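Local coordinates for protein C-domain type II peptide synthetase (Streptomyces globisporus, PDB 4ZNM) that belongs to the condensation-domain family found in peptide synthetases, and is named as a type II C-domain protein, at residues A264-F269 with E328-T333; I168-L173 with P185-P190; I406-L411 with T430-D435; K392-Q397 with H415-G420; G56-E61 with K147-V152. All coordinates share one frame; numbering follows the deposited sequence. Where two conformers were deposited one is given.

Interaction 1 of 5, residues A264-F269 with E328-T333; sequences AKCSPF and EVVLRT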
# COMPACT_ATOMS: atom_id res chain seq x y z
N ALA A 264 -26.24 -3.50 4.13
CA ALA A 264 -25.94 -2.86 5.42
C ALA A 264 -25.57 -1.37 5.30
O ALA A 264 -25.44 -0.67 6.31
CB ALA A 264 -24.82 -3.57 6.10
N LYS A 265 -25.37 -0.91 4.07
CA LYS A 265 -24.96 0.46 3.84
C LYS A 265 -23.58 0.71 4.46
O LYS A 265 -23.32 1.77 5.01
CB LYS A 265 -25.99 1.44 4.41
CG LYS A 265 -27.37 1.25 3.80
CD LYS A 265 -28.24 2.52 3.80
CE LYS A 265 -29.28 2.48 2.67
NZ LYS A 265 -30.08 1.22 2.67
N CYS A 266 -22.72 -0.31 4.38
CA CYS A 266 -21.31 -0.20 4.78
C CYS A 266 -20.44 -0.57 3.57
O CYS A 266 -20.85 -1.36 2.73
CB CYS A 266 -21.00 -1.12 5.97
SG CYS A 266 -22.05 -0.87 7.44
N SER A 267 -19.24 0.01 3.46
CA SER A 267 -18.36 -0.37 2.35
C SER A 267 -17.84 -1.81 2.54
O SER A 267 -17.79 -2.32 3.68
CB SER A 267 -17.19 0.59 2.26
OG SER A 267 -16.35 0.38 3.38
N PRO A 268 -17.43 -2.47 1.44
CA PRO A 268 -16.84 -3.80 1.58
C PRO A 268 -15.59 -3.78 2.46
O PRO A 268 -15.26 -4.77 3.10
CB PRO A 268 -16.49 -4.21 0.15
CG PRO A 268 -17.46 -3.41 -0.71
CD PRO A 268 -17.66 -2.11 0.02
N PHE A 269 -14.89 -2.66 2.50
CA PHE A 269 -13.72 -2.60 3.36
C PHE A 269 -14.09 -2.63 4.83
O PHE A 269 -13.38 -3.26 5.62
CB PHE A 269 -12.88 -1.36 3.12
CG PHE A 269 -11.67 -1.33 3.98
CD1 PHE A 269 -10.68 -2.27 3.78
CD2 PHE A 269 -11.55 -0.42 5.01
CE1 PHE A 269 -9.56 -2.27 4.57
CE2 PHE A 269 -10.42 -0.43 5.81
CZ PHE A 269 -9.43 -1.35 5.59
N GLU A 328 -23.59 -5.96 14.16
CA GLU A 328 -23.32 -4.88 15.10
C GLU A 328 -21.83 -4.51 15.10
O GLU A 328 -21.48 -3.34 15.25
CB GLU A 328 -23.78 -5.26 16.52
CG GLU A 328 -25.27 -5.19 16.68
CD GLU A 328 -25.78 -5.61 18.07
OE1 GLU A 328 -24.99 -5.65 19.04
OE2 GLU A 328 -26.99 -5.92 18.16
N VAL A 329 -20.93 -5.47 14.91
CA VAL A 329 -19.50 -5.14 14.79
C VAL A 329 -19.29 -4.19 13.60
O VAL A 329 -18.57 -3.19 13.69
CB VAL A 329 -18.61 -6.38 14.65
CG1 VAL A 329 -17.15 -5.98 14.52
CG2 VAL A 329 -18.73 -7.29 15.89
N VAL A 330 -19.93 -4.52 12.47
CA VAL A 330 -19.75 -3.73 11.25
C VAL A 330 -20.30 -2.32 11.47
O VAL A 330 -19.69 -1.33 11.06
CB VAL A 330 -20.43 -4.41 10.03
CG1 VAL A 330 -20.23 -3.60 8.76
CG2 VAL A 330 -19.88 -5.80 9.83
N LEU A 331 -21.44 -2.21 12.14
CA LEU A 331 -22.04 -0.90 12.35
C LEU A 331 -21.17 -0.04 13.26
O LEU A 331 -21.00 1.15 13.00
CB LEU A 331 -23.44 -1.05 12.92
CG LEU A 331 -24.48 -1.63 11.96
CD1 LEU A 331 -25.75 -1.88 12.72
CD2 LEU A 331 -24.76 -0.74 10.75
N ARG A 332 -20.60 -0.63 14.31
CA ARG A 332 -19.66 0.10 15.17
C ARG A 332 -18.42 0.50 14.40
O ARG A 332 -17.90 1.60 14.57
CB ARG A 332 -19.30 -0.74 16.38
CG ARG A 332 -20.51 -0.86 17.32
CD ARG A 332 -20.17 -1.67 18.54
NE ARG A 332 -21.37 -2.03 19.28
CZ ARG A 332 -21.36 -2.64 20.46
NH1 ARG A 332 -20.21 -2.97 21.03
NH2 ARG A 332 -22.51 -2.95 21.05
N THR A 333 -17.98 -0.38 13.51
CA THR A 333 -16.82 -0.08 12.69
C THR A 333 -17.12 1.13 11.83
O THR A 333 -16.27 2.00 11.68
CB THR A 333 -16.43 -1.27 11.81
OG1 THR A 333 -15.98 -2.34 12.65
CG2 THR A 333 -15.33 -0.91 10.79
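Cys266 meets helix 326-335 at Val330. In the conformer described, one of two for this residue, its SG lies 3.5 Å from Val330 CG1, while Cys266 CB is 3.8 Å from the same methyl. Val330 puts that methyl forward because CG1 stands anti to the backbone N (chi1 -179°). A second, looser touch comes from Leu331, whose side chain starts off to one side but whose CD2 ends 4.3 Å from Cys266 SG and skirts the carbonyl of Ala264. Both SG contacts hold for that conformer alone. The contact is thus apolar, with sulfur and methyl groups meeting at the edge of the core, and the Val330 side chain also rests on Ala274 of helix 268-284. On the loop side, Lys265 has positive phi and ends helix 251-264 in a Schellman motif, and its carbonyl O accepts a hydrogen bond from Arg334, further along the second helix. Two residues later Ser267 occupies an N-cap position, its OG bonded to Met270 N. Cys266 therefore sits in a very short helix-to-helix link, a Schellman C-cap running straight into a serine N-cap, with the flank of helix 326-335 packed against the bend.

Interaction 2 of 5, residues I168-L173 with P185-P190; sequences IARDLL and PPLPEP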
# COMPACT_ATOMS: atom_id res chain seq x y z
N ILE A 168 1.53 6.92 -12.59
CA ILE A 168 2.77 6.76 -13.34
C ILE A 168 2.53 5.95 -14.62
O ILE A 168 3.08 6.25 -15.69
CB ILE A 168 3.83 6.10 -12.48
CG1 ILE A 168 4.27 7.05 -11.35
CG2 ILE A 168 5.06 5.66 -13.33
CD1 ILE A 168 5.10 6.36 -10.26
N ALA A 169 1.74 4.90 -14.49
CA ALA A 169 1.45 4.01 -15.59
C ALA A 169 0.61 4.76 -16.62
O ALA A 169 0.87 4.68 -17.82
CB ALA A 169 0.74 2.75 -15.09
N ARG A 170 -0.35 5.55 -16.14
CA ARG A 170 -1.24 6.27 -17.05
C ARG A 170 -0.44 7.30 -17.82
O ARG A 170 -0.54 7.40 -19.06
CB ARG A 170 -2.40 6.95 -16.34
CG ARG A 170 -3.23 7.77 -17.34
CD ARG A 170 -3.90 8.93 -16.76
NE ARG A 170 -3.00 9.90 -16.16
CZ ARG A 170 -3.47 10.95 -15.48
NH1 ARG A 170 -4.77 11.10 -15.39
NH2 ARG A 170 -2.65 11.83 -14.91
N ASP A 171 0.36 8.07 -17.10
CA ASP A 171 1.18 9.09 -17.71
C ASP A 171 2.15 8.47 -18.71
O ASP A 171 2.35 9.00 -19.80
CB ASP A 171 1.94 9.84 -16.63
CG ASP A 171 1.05 10.79 -15.80
OD1 ASP A 171 -0.20 10.82 -16.00
OD2 ASP A 171 1.63 11.50 -14.95
N LEU A 172 2.78 7.37 -18.32
CA LEU A 172 3.80 6.71 -19.15
C LEU A 172 3.24 6.29 -20.49
O LEU A 172 3.82 6.58 -21.53
CB LEU A 172 4.36 5.49 -18.45
CG LEU A 172 5.26 4.60 -19.30
CD1 LEU A 172 6.54 5.37 -19.60
CD2 LEU A 172 5.53 3.29 -18.60
N LEU A 173 2.11 5.59 -20.45
CA LEU A 173 1.53 5.07 -21.68
C LEU A 173 0.91 6.18 -22.54
O LEU A 173 0.88 6.07 -23.77
CB LEU A 173 0.53 3.97 -21.34
CG LEU A 173 1.29 2.79 -20.65
CD1 LEU A 173 0.35 1.67 -20.38
CD2 LEU A 173 2.42 2.24 -21.50
N PRO A 185 -5.63 12.05 -25.18
CA PRO A 185 -5.92 13.38 -24.65
C PRO A 185 -4.72 13.99 -23.96
O PRO A 185 -3.79 13.24 -23.57
CB PRO A 185 -7.04 13.12 -23.66
CG PRO A 185 -6.69 11.75 -23.12
CD PRO A 185 -6.16 10.99 -24.31
N PRO A 186 -4.70 15.32 -23.81
CA PRO A 186 -3.59 15.92 -23.06
C PRO A 186 -3.61 15.48 -21.61
O PRO A 186 -4.68 15.21 -21.06
CB PRO A 186 -3.85 17.42 -23.16
CG PRO A 186 -5.33 17.53 -23.38
CD PRO A 186 -5.67 16.34 -24.27
N LEU A 187 -2.43 15.40 -21.01
CA LEU A 187 -2.33 15.16 -19.58
C LEU A 187 -2.54 16.48 -18.87
O LEU A 187 -2.06 17.50 -19.34
CB LEU A 187 -0.96 14.57 -19.21
CG LEU A 187 -0.62 13.19 -19.78
CD1 LEU A 187 0.80 12.80 -19.38
CD2 LEU A 187 -1.62 12.15 -19.30
N PRO A 188 -3.24 16.46 -17.73
CA PRO A 188 -3.29 17.70 -16.95
C PRO A 188 -1.91 18.06 -16.38
O PRO A 188 -1.06 17.20 -16.20
CB PRO A 188 -4.29 17.36 -15.84
CG PRO A 188 -4.22 15.86 -15.70
CD PRO A 188 -3.98 15.36 -17.09
N GLU A 189 -1.67 19.33 -16.11
CA GLU A 189 -0.44 19.74 -15.47
C GLU A 189 -0.46 19.23 -14.02
O GLU A 189 -1.42 19.46 -13.30
CB GLU A 189 -0.28 21.27 -15.52
CG GLU A 189 1.12 21.80 -15.20
CD GLU A 189 2.17 21.43 -16.25
OE1 GLU A 189 1.81 21.10 -17.41
OE2 GLU A 189 3.37 21.48 -15.91
N PRO A 190 0.57 18.48 -13.61
CA PRO A 190 0.44 17.95 -12.25
C PRO A 190 0.97 18.90 -11.20
O PRO A 190 1.89 19.68 -11.43
CB PRO A 190 1.27 16.67 -12.30
CG PRO A 190 2.36 16.98 -13.28
CD PRO A 190 1.78 17.97 -14.29
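Leu187, in the proline-rich loop that follows helix 162-180, folds back over Arg170 and Asp171 of that same helix. Residues 185-190 are extended, with backbone angles close to polyproline II, and stand the leucine off toward the helix. Its two methyls divide the work: CD2 lies 3.8 Å from Asp171 OD1 and also over one face of the Arg170 guanidinium, 4.1 Å from NE, whereas CD1 comes within 4.1 Å of Asp171 CG. The apolar branch thus covers an ion pair made within one turn of helix. Arg170, its chain bent at chi3 (60°), turns its guanidinium side-on, so that NE and NH2 both grip Asp171 OD1, at 3.0 and 2.9 Å respectively. The oxygen lies nearly in the guanidinium plane; it takes NH2 on its syn lone pair and NE nearly along the C-O bond. Asp171 OD2 is turned to other partners, a hydrogen bond from His74 and a salt bridge with Arg73, and Arg170 NH2 has a second carboxylate in Asp305. Arg73 in turn bonds the carbonyl of Pro188, tying the loop to the same charge network. From the end of strand 148-156 to the start of this helix the chain reads HHTAADA, probably the family motif HHxxxDG with alanine in place of the final glycine; the contact is a proline-rich loop packed back on the helix that follows this hallmark of condensation domains.

Interaction 3 of 5, residues I406-L411 with T430-D435; sequences IPDGVL and TNRFKD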
# COMPACT_ATOMS: atom_id res chain seq x y z
N ILE A 406 8.41 -4.26 4.92
CA ILE A 406 7.56 -3.69 5.95
C ILE A 406 8.46 -3.25 7.11
O ILE A 406 9.10 -4.10 7.73
CB ILE A 406 6.50 -4.69 6.45
CG1 ILE A 406 5.51 -5.02 5.35
CG2 ILE A 406 5.70 -4.09 7.67
CD1 ILE A 406 4.58 -6.17 5.72
N PRO A 407 8.53 -1.93 7.39
CA PRO A 407 9.53 -1.43 8.34
C PRO A 407 9.53 -2.18 9.67
O PRO A 407 10.61 -2.56 10.16
CB PRO A 407 9.11 0.05 8.53
CG PRO A 407 8.52 0.41 7.20
CD PRO A 407 7.78 -0.83 6.76
N ASP A 408 8.35 -2.41 10.25
CA ASP A 408 8.29 -3.09 11.56
C ASP A 408 6.86 -3.45 11.91
O ASP A 408 6.21 -2.76 12.67
CB ASP A 408 8.92 -2.20 12.65
CG ASP A 408 9.29 -2.97 13.94
OD1 ASP A 408 8.83 -4.10 14.16
OD2 ASP A 408 10.04 -2.40 14.77
N GLY A 409 6.39 -4.55 11.36
CA GLY A 409 5.05 -5.02 11.65
C GLY A 409 4.46 -5.97 10.64
O GLY A 409 5.17 -6.50 9.77
N VAL A 410 3.17 -6.19 10.79
CA VAL A 410 2.41 -7.08 9.90
C VAL A 410 1.48 -6.20 9.09
O VAL A 410 0.88 -5.27 9.63
CB VAL A 410 1.63 -8.13 10.71
CG1 VAL A 410 0.74 -8.96 9.83
CG2 VAL A 410 2.59 -9.00 11.49
N LEU A 411 1.38 -6.45 7.79
CA LEU A 411 0.53 -5.63 6.98
C LEU A 411 -0.45 -6.47 6.15
O LEU A 411 -0.04 -7.36 5.40
CB LEU A 411 1.36 -4.75 6.07
CG LEU A 411 0.60 -3.91 5.07
CD1 LEU A 411 -0.24 -2.94 5.81
CD2 LEU A 411 1.55 -3.17 4.16
N THR A 430 10.23 -11.80 8.31
CA THR A 430 10.67 -13.18 8.49
C THR A 430 11.65 -13.33 9.64
O THR A 430 11.89 -14.44 10.14
CB THR A 430 11.30 -13.71 7.19
OG1 THR A 430 12.25 -12.76 6.70
CG2 THR A 430 10.25 -13.87 6.14
N ASN A 431 12.20 -12.21 10.12
CA ASN A 431 12.97 -12.22 11.36
C ASN A 431 12.08 -12.27 12.62
O ASN A 431 12.59 -12.30 13.74
CB ASN A 431 13.88 -11.00 11.43
CG ASN A 431 13.16 -9.72 11.11
OD1 ASN A 431 12.54 -9.61 10.07
ND2 ASN A 431 13.25 -8.75 11.99
N ARG A 432 10.76 -12.32 12.45
CA ARG A 432 9.85 -12.29 13.59
C ARG A 432 8.79 -13.36 13.48
O ARG A 432 8.33 -13.88 14.48
CB ARG A 432 9.18 -10.92 13.70
CG ARG A 432 10.13 -9.74 13.99
CD ARG A 432 10.90 -9.86 15.33
NE ARG A 432 10.06 -9.81 16.51
CZ ARG A 432 9.64 -8.69 17.09
NH1 ARG A 432 9.98 -7.51 16.57
NH2 ARG A 432 8.87 -8.75 18.17
N PHE A 433 8.37 -13.69 12.26
CA PHE A 433 7.33 -14.70 12.08
C PHE A 433 7.75 -15.79 11.15
O PHE A 433 8.35 -15.53 10.11
CB PHE A 433 6.04 -14.06 11.53
CG PHE A 433 5.22 -13.35 12.57
CD1 PHE A 433 4.46 -14.08 13.49
CD2 PHE A 433 5.20 -11.96 12.64
CE1 PHE A 433 3.68 -13.43 14.45
CE2 PHE A 433 4.44 -11.30 13.58
CZ PHE A 433 3.66 -12.03 14.49
N LYS A 434 7.37 -17.01 11.51
CA LYS A 434 7.42 -18.15 10.60
C LYS A 434 6.26 -18.14 9.61
O LYS A 434 5.15 -17.67 9.92
CB LYS A 434 7.38 -19.44 11.40
CG LYS A 434 8.63 -19.69 12.21
CD LYS A 434 8.33 -20.61 13.37
CE LYS A 434 9.51 -21.50 13.71
NZ LYS A 434 9.59 -21.75 15.18
N ASP A 435 6.51 -18.70 8.42
CA ASP A 435 5.51 -18.70 7.33
C ASP A 435 4.22 -19.43 7.71
O ASP A 435 3.13 -19.01 7.33
CB ASP A 435 6.09 -19.35 6.08
CG ASP A 435 7.30 -18.60 5.54
OD1 ASP A 435 7.33 -17.35 5.64
OD2 ASP A 435 8.23 -19.26 5.02
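The nearest CA atoms of the two segments, those of Val410 and Phe433, are still 9.3 Å apart, so side chains alone bridge the segments. Residues 406-411 turn through Pro407 and Asp408 before entering strand 410-416, with Gly409 at a phi of 160°, a conformation hardly accessible to residues with a CB. Residues 430-435 leave strand 422-429 as a loop and reach the N-cap position of helix 435-454 at Lys434. Between them, Val410 CG2 touches the Phe433 ring 3.6 Å from CE2 and 4.1 Å from CD2. The two side chains meet at about a right angle, and the valine branch beside its own backbone N does the touching. The Phe433 ring also packs on Gln367 and Tyr428. Nearby, Arg432 curls toward Asp408, but its NH1 stays 4.3 Å from Asp408 OD1, beyond a salt bridge. Each group is engaged elsewhere: Asp408 OD2 pairs with Arg234 and OD1 accepts from Gln367, while Arg432 donates from NE to the carbonyl of Ile232 and from NH2 to Thr230. The opposite charges probably attract one another weakly. Chemically, then, the contact is a small apolar touch beside two opposite charges that lie near each other but are not bonded, with the strong polar bonds of both loops directed to surrounding residues.

Interaction 4 of 5, residues K392-Q397 with H415-G420; sequences KIWERQ and HIDPSG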
# COMPACT_ATOMS: atom_id res chain seq x y z
N LYS A 392 -4.14 -3.52 -15.28
CA LYS A 392 -3.39 -3.78 -14.06
C LYS A 392 -3.54 -5.25 -13.67
O LYS A 392 -4.63 -5.79 -13.71
CB LYS A 392 -3.89 -2.86 -12.93
CG LYS A 392 -3.12 -2.95 -11.60
CD LYS A 392 -1.79 -2.25 -11.71
CE LYS A 392 -0.86 -2.56 -10.56
NZ LYS A 392 -1.45 -2.24 -9.28
N ILE A 393 -2.43 -5.89 -13.29
CA ILE A 393 -2.47 -7.28 -12.82
C ILE A 393 -2.60 -7.22 -11.29
O ILE A 393 -1.65 -6.93 -10.58
CB ILE A 393 -1.20 -8.09 -13.25
CG1 ILE A 393 -1.16 -8.32 -14.76
CG2 ILE A 393 -1.17 -9.46 -12.54
CD1 ILE A 393 0.17 -8.92 -15.26
N TRP A 394 -3.81 -7.47 -10.80
CA TRP A 394 -4.12 -7.40 -9.37
C TRP A 394 -4.06 -8.76 -8.72
O TRP A 394 -3.62 -8.90 -7.59
CB TRP A 394 -5.53 -6.84 -9.17
CG TRP A 394 -5.61 -5.39 -9.26
CD1 TRP A 394 -6.35 -4.67 -10.16
CD2 TRP A 394 -4.94 -4.44 -8.41
NE1 TRP A 394 -6.17 -3.31 -9.92
CE2 TRP A 394 -5.32 -3.15 -8.86
CE3 TRP A 394 -4.06 -4.56 -7.32
CZ2 TRP A 394 -4.85 -1.98 -8.24
CZ3 TRP A 394 -3.58 -3.39 -6.72
CH2 TRP A 394 -3.98 -2.12 -7.18
N GLU A 395 -4.54 -9.77 -9.44
CA GLU A 395 -4.60 -11.13 -8.92
C GLU A 395 -3.20 -11.70 -8.88
O GLU A 395 -2.53 -11.86 -9.90
CB GLU A 395 -5.55 -12.01 -9.76
CG GLU A 395 -5.17 -12.23 -11.22
CD GLU A 395 -6.32 -12.81 -12.06
OE1 GLU A 395 -7.50 -12.73 -11.62
OE2 GLU A 395 -6.05 -13.35 -13.16
N ARG A 396 -2.71 -11.92 -7.67
CA ARG A 396 -1.43 -12.56 -7.46
C ARG A 396 -1.69 -13.79 -6.60
O ARG A 396 -2.52 -13.76 -5.72
CB ARG A 396 -0.44 -11.61 -6.77
CG ARG A 396 -0.00 -10.41 -7.60
CD ARG A 396 0.96 -9.50 -6.87
NE ARG A 396 2.34 -10.01 -6.82
CZ ARG A 396 3.35 -9.34 -6.27
NH1 ARG A 396 3.15 -8.15 -5.74
NH2 ARG A 396 4.58 -9.85 -6.26
N GLN A 397 -0.98 -14.86 -6.88
CA GLN A 397 -1.19 -16.10 -6.16
C GLN A 397 0.15 -16.59 -5.62
O GLN A 397 0.22 -17.30 -4.62
CB GLN A 397 -1.87 -17.12 -7.10
CG GLN A 397 -3.26 -16.61 -7.55
CD GLN A 397 -3.75 -17.23 -8.85
OE1 GLN A 397 -3.73 -18.45 -9.02
NE2 GLN A 397 -4.20 -16.38 -9.77
N HIS A 415 -6.93 -5.20 -2.11
CA HIS A 415 -7.48 -4.45 -3.24
C HIS A 415 -8.90 -4.89 -3.51
O HIS A 415 -9.17 -6.06 -3.72
CB HIS A 415 -6.64 -4.62 -4.51
CG HIS A 415 -7.23 -3.94 -5.70
ND1 HIS A 415 -7.80 -4.64 -6.75
CD2 HIS A 415 -7.40 -2.63 -5.99
CE1 HIS A 415 -8.27 -3.79 -7.64
NE2 HIS A 415 -8.04 -2.56 -7.20
N ILE A 416 -9.82 -3.93 -3.52
CA ILE A 416 -11.24 -4.22 -3.71
C ILE A 416 -11.63 -3.74 -5.11
O ILE A 416 -11.65 -2.56 -5.40
CB ILE A 416 -12.08 -3.56 -2.62
CG1 ILE A 416 -11.72 -4.18 -1.28
CG2 ILE A 416 -13.57 -3.72 -2.91
CD1 ILE A 416 -12.01 -3.30 -0.11
N ASP A 417 -11.93 -4.69 -5.97
CA ASP A 417 -12.21 -4.37 -7.34
C ASP A 417 -13.64 -3.85 -7.50
O ASP A 417 -14.53 -4.26 -6.73
CB ASP A 417 -11.99 -5.58 -8.23
CG ASP A 417 -11.60 -5.20 -9.64
OD1 ASP A 417 -12.54 -5.02 -10.46
OD2 ASP A 417 -10.38 -5.06 -9.91
N PRO A 418 -13.85 -2.94 -8.47
CA PRO A 418 -15.20 -2.49 -8.83
C PRO A 418 -16.07 -3.64 -9.31
O PRO A 418 -17.26 -3.70 -9.00
CB PRO A 418 -14.96 -1.47 -9.96
CG PRO A 418 -13.56 -1.01 -9.77
CD PRO A 418 -12.82 -2.19 -9.23
N SER A 419 -15.46 -4.56 -10.06
CA SER A 419 -16.15 -5.73 -10.60
C SER A 419 -16.78 -6.59 -9.51
O SER A 419 -17.68 -7.39 -9.77
CB SER A 419 -15.17 -6.60 -11.40
OG SER A 419 -14.02 -6.91 -10.61
N GLY A 420 -16.30 -6.42 -8.28
CA GLY A 420 -16.75 -7.23 -7.17
C GLY A 420 -15.63 -8.02 -6.53
O GLY A 420 -15.74 -8.40 -5.37
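Aromatic stacking between Trp394 and His415 carries the contact. The five-membered ring of the indole and the imidazole lie face to face, their centroids 3.5 Å apart and planes inclined by only 11°, with Trp394 CE2 over the centre of the histidine ring. His415 holds its imidazole there with CG anti to the backbone N (chi1 176°). His415 CB itself lies over the six-membered indole ring, 4.2 Å from its centroid, a CH-pi contact. The opposite indole face is covered by Lys392 CG, so the tryptophan is sandwiched. Polar interactions run within the second segment: Asp417 OD1 accepts from Ser419 N (3.0 Å) through its anti lone pair, an Asx turn within the type I turn of residues 417-420. Trp394 NE1 comes 3.4 Å from His415 NE2, but the angle is too poor for a hydrogen bond. What joins the loop after strand 388-392 to the end of strand 410-416 is therefore overlap of pi surfaces, without a directed N-H bond between the rings.

Interaction 5 of 5, residues G56-E61 with K147-V152; sequences GGIDEE and KDAVLV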
# COMPACT_ATOMS: atom_id res chain seq x y z
N GLY A 56 -0.85 -5.12 -27.78
CA GLY A 56 -0.55 -4.24 -28.89
C GLY A 56 0.94 -4.22 -29.14
O GLY A 56 1.70 -4.71 -28.33
N GLY A 57 1.33 -3.65 -30.27
CA GLY A 57 2.74 -3.55 -30.61
C GLY A 57 3.41 -2.53 -29.72
O GLY A 57 2.77 -1.59 -29.28
N ILE A 58 4.69 -2.73 -29.44
CA ILE A 58 5.47 -1.83 -28.59
C ILE A 58 6.73 -1.47 -29.32
O ILE A 58 7.41 -2.37 -29.82
CB ILE A 58 5.84 -2.46 -27.25
CG1 ILE A 58 4.60 -2.75 -26.41
CG2 ILE A 58 6.85 -1.56 -26.49
CD1 ILE A 58 4.92 -3.62 -25.21
N ASP A 59 7.05 -0.18 -29.37
CA ASP A 59 8.37 0.27 -29.83
C ASP A 59 9.21 0.53 -28.58
O ASP A 59 9.00 1.52 -27.87
CB ASP A 59 8.30 1.51 -30.70
CG ASP A 59 9.66 1.90 -31.26
OD1 ASP A 59 10.10 1.23 -32.20
OD2 ASP A 59 10.30 2.83 -30.75
N GLU A 60 10.16 -0.36 -28.30
CA GLU A 60 10.86 -0.36 -27.03
C GLU A 60 11.63 0.92 -26.79
O GLU A 60 11.63 1.48 -25.69
CB GLU A 60 11.81 -1.55 -26.98
CG GLU A 60 11.10 -2.89 -26.88
CD GLU A 60 12.01 -4.09 -27.20
OE1 GLU A 60 13.27 -3.96 -27.19
OE2 GLU A 60 11.44 -5.18 -27.51
N GLU A 61 12.27 1.42 -27.84
CA GLU A 61 13.06 2.64 -27.72
C GLU A 61 12.19 3.83 -27.34
O GLU A 61 12.61 4.70 -26.59
CB GLU A 61 13.79 2.93 -29.04
CG GLU A 61 14.54 4.25 -29.04
CD GLU A 61 15.31 4.47 -30.33
OE1 GLU A 61 15.72 5.62 -30.58
OE2 GLU A 61 15.50 3.49 -31.09
N LYS A 147 2.90 -8.69 -29.77
CA LYS A 147 1.69 -7.96 -29.37
C LYS A 147 1.19 -8.26 -27.95
O LYS A 147 0.14 -7.74 -27.54
CB LYS A 147 0.55 -8.25 -30.38
CG LYS A 147 0.21 -9.71 -30.52
CD LYS A 147 -0.86 -9.95 -31.59
CE LYS A 147 -1.14 -11.43 -31.77
NZ LYS A 147 0.07 -12.17 -32.23
N ASP A 148 1.93 -9.08 -27.20
CA ASP A 148 1.58 -9.34 -25.79
C ASP A 148 2.79 -9.22 -24.86
O ASP A 148 3.85 -9.75 -25.17
CB ASP A 148 0.95 -10.72 -25.72
CG ASP A 148 0.25 -11.00 -24.40
OD1 ASP A 148 0.02 -10.08 -23.58
OD2 ASP A 148 -0.10 -12.19 -24.21
N ALA A 149 2.65 -8.52 -23.73
CA ALA A 149 3.78 -8.29 -22.82
C ALA A 149 3.26 -7.98 -21.42
O ALA A 149 2.06 -7.69 -21.24
CB ALA A 149 4.65 -7.15 -23.29
N VAL A 150 4.16 -8.07 -20.46
CA VAL A 150 3.92 -7.63 -19.09
C VAL A 150 4.93 -6.52 -18.75
O VAL A 150 6.13 -6.72 -18.90
CB VAL A 150 4.06 -8.81 -18.11
CG1 VAL A 150 3.91 -8.32 -16.64
CG2 VAL A 150 3.03 -9.84 -18.41
N LEU A 151 4.44 -5.37 -18.32
CA LEU A 151 5.30 -4.27 -17.93
C LEU A 151 5.34 -4.20 -16.40
O LEU A 151 4.28 -4.05 -15.77
CB LEU A 151 4.78 -2.96 -18.48
CG LEU A 151 5.62 -1.74 -18.04
CD1 LEU A 151 7.10 -1.84 -18.46
CD2 LEU A 151 4.99 -0.46 -18.53
N VAL A 152 6.53 -4.32 -15.82
CA VAL A 152 6.69 -4.20 -14.36
C VAL A 152 7.38 -2.89 -14.01
O VAL A 152 8.46 -2.60 -14.49
CB VAL A 152 7.50 -5.35 -13.76
CG1 VAL A 152 7.61 -5.20 -12.23
CG2 VAL A 152 6.88 -6.69 -14.13
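Ile58 reaches Ala149 through an extended side chain: CG1 sits beside the backbone N (chi1 -65°), and the chain continues extended to carry CD1 outward to 4.0 Å from Ala149 CB. Gly56, just past strand 47-55, has a phi of 130°, where the chain leaves the line of the strand. Before that bend, Gly56 N donates to Lys147 O in a nearly straight bond of 2.8 Å, reaching the oxygen from 31° off the carbonyl plane. Beside it, Lys147 CA approaches Gly56 O at 3.4 Å in a CA-H...O contact, while the lysine chain itself leads away from the glycines. Around the apolar pair, Ile58 and Ala149 both lie on Leu141 of strand 137-143, so the isoleucine packs on the side chains of two adjacent strands. Asp59, next in line, is the N-cap of helix 60-73, and Glu60 forms a salt bridge with Arg143. The Gly56-Lys147 bond continues the antiparallel pairing of strands 47-55 and 148-156, in which Ala149 bonds to Leu54 and Leu151 to Trp52. This is a strand-to-helix connection leaving the end of an antiparallel pair within the mixed sheet.

Overall arrangement
Along the chain interaction 5 closes first, followed by interaction 2 and interaction 1, while interactions 3 and 4 come last, with alternating segments on opposite ends of strand 410-416. Interactions 5 and 2, 18 Å between centres, share the first half of the fold: Leu151 of the six-stranded sheet packs on Leu172 of helix 162-180. Interactions 1 and 3 belong to the second half, around the five-stranded sheet, with centres 29 Å apart. Interaction 4 lies between: Ile393 touches Val150 of interaction 5, and Ile416 packs on Phe269 and Pro268 of interaction 1. It thus joins the two sheets, consistent with the two-lobed build of condensation domains.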